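Local coordinates for protein GH59 galactosidase (Clostridium cellulolyticum, PDB 2V4V) that serves as the family 6 carbohydrate-binding module of a larger, probably polysaccharide-degrading glycoside hydrolase, and binds xylose and a sodium ion at separate sites, at residues 10-15 against 28-33; 66-71 against 97-102. All coordinates share one frame; numbering follows the deposited sequence. Where two conformers were deposited one is given.

Contact 1 of 2, residues 10-15 against 28-33; sequences ESYSNQ and EDVGFV. With NA (sodium ion), chain C; XYP (beta-D-xylopyranose), chain B.
The sodium site of this carbohydrate-binding module shows how one small cation can join two separate pieces of chain, with Glu10 and Glu28 meeting across it. The ion takes Glu10 OE1 at 2.6 Å and the backbone oxygen Glu28 O at 2.4 Å, and Glu8 and Asn123 complete its protein ligands. Glu10 reaches it because CG sits between the backbone N and the carbonyl carbon (chi1 69°) and the chain then bends at chi2, turning the carboxylate back over Glu28 CB. The two glutamate side chains cross at about a right angle, with Glu10 CG 3.7 Å from Glu28 OE1. Two waters link the glutamates: water 1, itself a sodium ligand, donates to Glu10 OE2 at 2.6 Å and accepts from Glu28 N, while water 2 donates to both Glu10 OE2 and Glu28 OE1. This bridge, with the cation, probably eases the closeness of the two carboxylates. In this beta-sandwich module the site joins the chain near the N terminus, through Glu8 and Glu10, to strands 28-31 and 121-128. Val30 CG2 lies at the edge of the Tyr12 ring, 4.4 Å from CD2; Gln15 CB sits over the centre of one ring face and Glu10 O near the rim of the other. Further along residues 28-33 is the sugar pocket. Phe32 N donates to xylose O4 (3.0 Å, 162°), and the sugar lies over one face of the Phe32 ring, displaced toward its rim, in a pocket that Glu21, Trp89, Tyr118 and Asn121 also line.

Contact 2 of 2, residues 66-71 against 97-102; sequences IEIRLD and CTVSGV
Leu70 and Val102 reach toward each other tip to tip, Leu70 CD1 standing 3.5 Å from Val102 CG2. Two residues back along the strand, Ile68 sends its CD1 to two partners, Cys97 SG at 4.0 Å and Val99 CG2 at 4.2 Å, and the Ile68 and Val99 side chains cross at about a right angle. Val102 turns CG2 anti to its own nitrogen, which aims that methyl at the leucine. Around this apolar row stand Phe53, which touches Ile68, Cys97 and Val99, and Ile78, which touches Ile68, Leu70 and Val99; Val50 lies against both valines. The other face of strand 64-70 is polar. Arg69 grips Glu67 side-on, with NE (3.0 Å) and NH2 (2.9 Å) both bonded to OE1; the oxygen lies in the guanidinium plane, yet both nitrogens approach it from one face of the carboxylate. Lys113, on the neighbouring strand 105-113, adds a second salt bridge to that oxygen. Across the contact no backbone hydrogen bond forms, and the nearest CA atoms, those of Ile68 and Val99, are 8.5 Å apart. This is the spacing of a beta-sandwich core, one sheet facing the end of an outer strand of the other and the loop leaving it.

In the fold
Following the chain from the N terminus, contact 1 comes first: residues 10-15 lead into edge strand 14-16 of the five-stranded sheet, and the chain returns through strand 19-22 to 28-31, its antiparallel partner, closing a short loop. The longer loop of contact 2 runs from strand 64-70, inside the same five-stranded sheet, through strand 77-83 to the end of strand 91-98, an outer strand of the four-stranded sheet. The loops are in series, neither nested nor crossing. The contact centres lie about 18 Å apart, on opposite sides of the chain's centre: contact 1 joins the N-terminal region to the small hairpin sheet, contact 2 the five-stranded sheet to the end of strand 91-98 and the loop after it.

Contact 1 of 2, residues 10-15 against 28-33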
loop_
_atom_site.group_PDB
_atom_site.type_symbol
_atom_site.label_atom_id
_atom_site.label_comp_id
_atom_site.label_asym_id
_atom_site.label_seq_id
_atom_site.Cartn_x
_atom_site.Cartn_y
_atom_site.Cartn_z
ATOM N N GLU A 10 -5.143 6.807 3.607
ATOM C CA GLU A 10 -6.285 7.657 3.168
ATOM C C GLU A 10 -5.853 9.029 2.616
ATOM O O GLU A 10 -6.706 9.831 2.150
ATOM C CB GLU A 10 -7.284 7.898 4.313
ATOM C CG GLU A 10 -6.761 8.765 5.430
ATOM C CD GLU A 10 -5.917 8.059 6.467
ATOM O OE1 GLU A 10 -5.549 6.863 6.298
ATOM O OE2 GLU A 10 -5.660 8.744 7.506
ATOM N N SER A 11 -4.547 9.298 2.684
ATOM C CA SER A 11 -3.976 10.578 2.219
ATOM C C SER A 11 -3.640 10.540 0.714
ATOM O O SER A 11 -2.903 11.412 0.212
ATOM C CB SER A 11 -2.747 10.954 3.047
ATOM O OG SER A 11 -1.602 10.244 2.624
ATOM N N TYR A 12 -4.199 9.561 -0.015
ATOM C CA TYR A 12 -3.924 9.440 -1.462
ATOM C C TYR A 12 -4.284 10.704 -2.239
ATOM O O TYR A 12 -5.209 11.447 -1.875
ATOM C CB TYR A 12 -4.651 8.238 -2.073
ATOM C CG TYR A 12 -6.139 8.276 -1.808
ATOM C CD1 TYR A 12 -7.002 9.132 -2.566
ATOM C CD2 TYR A 12 -6.704 7.485 -0.816
ATOM C CE1 TYR A 12 -8.365 9.160 -2.316
ATOM C CE2 TYR A 12 -8.093 7.531 -0.558
ATOM C CZ TYR A 12 -8.892 8.343 -1.309
ATOM O OH TYR A 12 -10.245 8.359 -1.041
ATOM N N SER A 13 -3.531 10.924 -3.310
ATOM C CA SER A 13 -3.831 11.965 -4.310
ATOM C C SER A 13 -4.967 11.577 -5.263
ATOM O O SER A 13 -5.693 12.427 -5.783
ATOM C CB SER A 13 -2.557 12.264 -5.139
ATOM O OG SER A 13 -1.473 12.551 -4.244
ATOM N N ASN A 14 -5.074 10.268 -5.502
ATOM C CA ASN A 14 -6.024 9.698 -6.455
ATOM C C ASN A 14 -6.269 8.228 -6.085
ATOM O O ASN A 14 -5.398 7.599 -5.475
ATOM C CB ASN A 14 -5.436 9.805 -7.877
ATOM C CG ASN A 14 -6.345 9.224 -8.950
ATOM O OD1 ASN A 14 -5.865 8.658 -9.934
ATOM N ND2 ASN A 14 -7.663 9.354 -8.762
ATOM N N GLN A 15 -7.425 7.676 -6.451
ATOM C CA GLN A 15 -7.678 6.245 -6.168
ATOM C C GLN A 15 -8.606 5.679 -7.228
ATOM O O GLN A 15 -9.374 6.423 -7.864
ATOM C CB GLN A 15 -8.303 6.057 -4.780
ATOM C CG GLN A 15 -9.622 6.800 -4.601
ATOM C CD GLN A 15 -10.835 5.991 -5.018
ATOM O OE1 GLN A 15 -10.766 4.784 -5.234
ATOM N NE2 GLN A 15 -11.982 6.675 -5.117
ATOM N N GLU A 28 -8.150 6.152 9.798
ATOM C CA GLU A 28 -8.905 5.520 8.700
ATOM C C GLU A 28 -8.100 4.429 8.045
ATOM O O GLU A 28 -6.859 4.453 8.102
ATOM C CB GLU A 28 -9.224 6.519 7.625
ATOM C CG GLU A 28 -9.775 7.838 8.188
ATOM C CD GLU A 28 -10.239 8.756 7.093
ATOM O OE1 GLU A 28 -9.765 9.931 7.153
ATOM O OE2 GLU A 28 -11.043 8.309 6.213
ATOM N N ASP A 29 -8.809 3.480 7.430
ATOM C CA ASP A 29 -8.145 2.562 6.500
ATOM C C ASP A 29 -8.762 2.680 5.107
ATOM O O ASP A 29 -9.945 3.048 4.958
ATOM C CB ASP A 29 -8.187 1.093 6.988
ATOM C CG ASP A 29 -9.611 0.566 7.111
ATOM O OD1 ASP A 29 -10.191 0.704 8.232
ATOM O OD2 ASP A 29 -10.134 0.028 6.061
ATOM N N VAL A 30 -7.944 2.331 4.109
ATOM C CA VAL A 30 -8.448 2.123 2.775
ATOM C C VAL A 30 -8.952 0.695 2.760
ATOM O O VAL A 30 -8.186 -0.271 2.993
ATOM C CB VAL A 30 -7.332 2.324 1.734
ATOM C CG1 VAL A 30 -7.681 1.686 0.444
ATOM C CG2 VAL A 30 -7.095 3.824 1.551
ATOM N N GLY A 31 -10.261 0.578 2.522
ATOM C CA GLY A 31 -10.895 -0.739 2.429
ATOM C C GLY A 31 -11.664 -0.919 1.117
ATOM O O GLY A 31 -11.528 -0.141 0.180
ATOM N N PHE A 32 -12.491 -1.963 1.100
ATOM C CA PHE A 32 -13.229 -2.358 -0.103
ATOM C C PHE A 32 -12.278 -2.549 -1.282
ATOM O O PHE A 32 -12.524 -2.058 -2.385
ATOM C CB PHE A 32 -14.326 -1.340 -0.394
ATOM C CG PHE A 32 -15.200 -1.072 0.833
ATOM C CD1 PHE A 32 -16.439 -1.754 1.020
ATOM C CD2 PHE A 32 -14.793 -0.194 1.815
ATOM C CE1 PHE A 32 -17.206 -1.545 2.137
ATOM C CE2 PHE A 32 -15.593 0.013 2.927
ATOM C CZ PHE A 32 -16.801 -0.659 3.073
ATOM N N VAL A 33 -11.180 -3.300 -1.013
ATOM C CA VAL A 33 -10.111 -3.513 -2.002
ATOM C C VAL A 33 -10.364 -4.818 -2.729
ATOM O O VAL A 33 -10.406 -5.899 -2.107
ATOM C CB VAL A 33 -8.776 -3.599 -1.271
ATOM C CG1 VAL A 33 -7.679 -3.991 -2.242
ATOM C CG2 VAL A 33 -8.469 -2.257 -0.558
HETATM NA NA NA C . -4.674 5.340 8.159
HETATM O O1 XYP B . -17.663 -5.057 4.893
HETATM C C1 XYP B . -16.480 -4.551 4.296
HETATM C C2 XYP B . -15.605 -4.072 5.444
HETATM C C3 XYP B . -14.286 -3.548 4.904
HETATM C C4 XYP B . -13.668 -4.557 3.939
HETATM C C5 XYP B . -14.706 -5.025 2.909
HETATM O O2 XYP B . -16.192 -2.982 6.143
HETATM O O3 XYP B . -13.386 -3.264 5.963
HETATM O O4 XYP B . -12.583 -3.997 3.237
HETATM O O5 XYP B . -15.839 -5.536 3.577
HETATM O O HOH W 1 -5.341 7.230 9.613
HETATM O O HOH W 2 -7.547 10.624 9.074
#

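Contact 2 of 2, residues 66-71 against 97-102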
loop_
_atom_site.group_PDB
_atom_site.type_symbol
_atom_site.label_atom_id
_atom_site.label_comp_id
_atom_site.label_asym_id
_atom_site.label_seq_id
_atom_site.Cartn_x
_atom_site.Cartn_y
_atom_site.Cartn_z
ATOM N N ILE A 66 0.408 -6.185 -2.698
ATOM C CA ILE A 66 0.455 -4.750 -3.013
ATOM C C ILE A 66 1.604 -4.576 -3.979
ATOM O O ILE A 66 2.752 -4.735 -3.604
ATOM C CB ILE A 66 0.723 -3.869 -1.770
ATOM C CG1 ILE A 66 -0.313 -4.140 -0.659
ATOM C CG2 ILE A 66 0.786 -2.386 -2.181
ATOM C CD1 ILE A 66 -0.027 -3.417 0.649
ATOM N N GLU A 67 1.284 -4.334 -5.237
ATOM C CA GLU A 67 2.315 -4.045 -6.221
ATOM C C GLU A 67 2.675 -2.585 -6.103
ATOM O O GLU A 67 1.789 -1.711 -6.123
ATOM C CB GLU A 67 1.823 -4.361 -7.635
ATOM C CG GLU A 67 1.774 -5.876 -7.890
ATOM C CD GLU A 67 1.359 -6.251 -9.324
ATOM O OE1 GLU A 67 0.920 -5.372 -10.064
ATOM O OE2 GLU A 67 1.467 -7.455 -9.663
ATOM N N ILE A 68 3.968 -2.304 -5.986
ATOM C CA ILE A 68 4.386 -0.925 -5.806
ATOM C C ILE A 68 4.955 -0.465 -7.155
ATOM O O ILE A 68 6.038 -0.922 -7.538
ATOM C CB ILE A 68 5.511 -0.807 -4.761
ATOM C CG1 ILE A 68 5.060 -1.382 -3.413
ATOM C CG2 ILE A 68 5.925 0.647 -4.551
ATOM C CD1 ILE A 68 6.220 -1.875 -2.553
ATOM N N ARG A 69 4.224 0.448 -7.830
ATOM C CA ARG A 69 4.573 0.837 -9.181
ATOM C C ARG A 69 4.815 2.355 -9.239
ATOM O O ARG A 69 4.241 3.114 -8.461
ATOM C CB ARG A 69 3.440 0.463 -10.145
ATOM C CG ARG A 69 3.384 -1.071 -10.372
ATOM C CD ARG A 69 2.239 -1.495 -11.291
ATOM N NE ARG A 69 2.191 -2.945 -11.401
ATOM C CZ ARG A 69 2.983 -3.677 -12.194
ATOM N NH1 ARG A 69 3.910 -3.100 -12.991
ATOM N NH2 ARG A 69 2.842 -5.018 -12.206
ATOM N N LEU A 70 5.730 2.782 -10.124
ATOM C CA LEU A 70 6.056 4.196 -10.177
ATOM C C LEU A 70 5.425 4.868 -11.375
ATOM O O LEU A 70 5.527 4.406 -12.510
ATOM C CB LEU A 70 7.578 4.380 -10.238
ATOM C CG LEU A 70 8.360 3.886 -9.029
ATOM C CD1 LEU A 70 9.886 4.120 -9.232
ATOM C CD2 LEU A 70 7.860 4.496 -7.724
ATOM N N ASP A 71 4.811 6.007 -11.086
ATOM C CA ASP A 71 4.373 6.984 -12.070
ATOM C C ASP A 71 3.142 6.659 -12.932
ATOM O O ASP A 71 2.597 7.508 -13.531
ATOM C CB ASP A 71 5.573 7.526 -12.857
ATOM C CG ASP A 71 6.619 8.192 -11.934
ATOM O OD1 ASP A 71 6.223 8.963 -11.082
ATOM O OD2 ASP A 71 7.775 7.906 -12.172
ATOM N N CYS A 97 8.239 -6.048 2.475
ATOM C CA CYS A 97 8.958 -6.587 1.325
ATOM C C CYS A 97 10.194 -5.740 1.007
ATOM O O CYS A 97 10.352 -4.589 1.508
ATOM C CB CYS A 97 8.079 -6.700 0.079
ATOM S SG CYS A 97 7.530 -5.053 -0.533
ATOM N N THR A 98 11.078 -6.324 0.206
ATOM C CA THR A 98 12.175 -5.537 -0.301
ATOM C C THR A 98 11.730 -4.696 -1.496
ATOM O O THR A 98 10.724 -4.978 -2.166
ATOM C CB THR A 98 13.342 -6.441 -0.735
ATOM O OG1 THR A 98 12.892 -7.374 -1.718
ATOM C CG2 THR A 98 13.928 -7.180 0.476
ATOM N N VAL A 99 12.527 -3.678 -1.802
ATOM C CA VAL A 99 12.200 -2.753 -2.893
ATOM C C VAL A 99 13.482 -2.544 -3.677
ATOM O O VAL A 99 14.566 -2.438 -3.081
ATOM C CB VAL A 99 11.688 -1.435 -2.286
ATOM C CG1 VAL A 99 11.570 -0.290 -3.303
ATOM C CG2 VAL A 99 10.300 -1.752 -1.673
ATOM N N SER A 100 13.340 -2.566 -4.998
ATOM C CA SER A 100 14.464 -2.295 -5.928
ATOM C C SER A 100 14.971 -0.875 -5.750
ATOM O O SER A 100 14.224 0.020 -5.380
ATOM C CB SER A 100 13.968 -2.424 -7.362
ATOM O OG SER A 100 13.573 -3.784 -7.627
ATOM N N GLY A 101 16.246 -0.684 -6.071
ATOM C CA GLY A 101 16.804 0.642 -5.917
ATOM C C GLY A 101 16.144 1.634 -6.852
ATOM O O GLY A 101 15.971 1.386 -8.078
ATOM N N VAL A 102 15.824 2.800 -6.281
ATOM C CA VAL A 102 15.282 3.883 -7.067
ATOM C C VAL A 102 15.745 5.227 -6.521
ATOM O O VAL A 102 16.199 5.317 -5.374
ATOM C CB VAL A 102 13.755 3.761 -7.228
ATOM C CG1 VAL A 102 13.055 4.413 -6.104
ATOM C CG2 VAL A 102 13.333 4.398 -8.546
#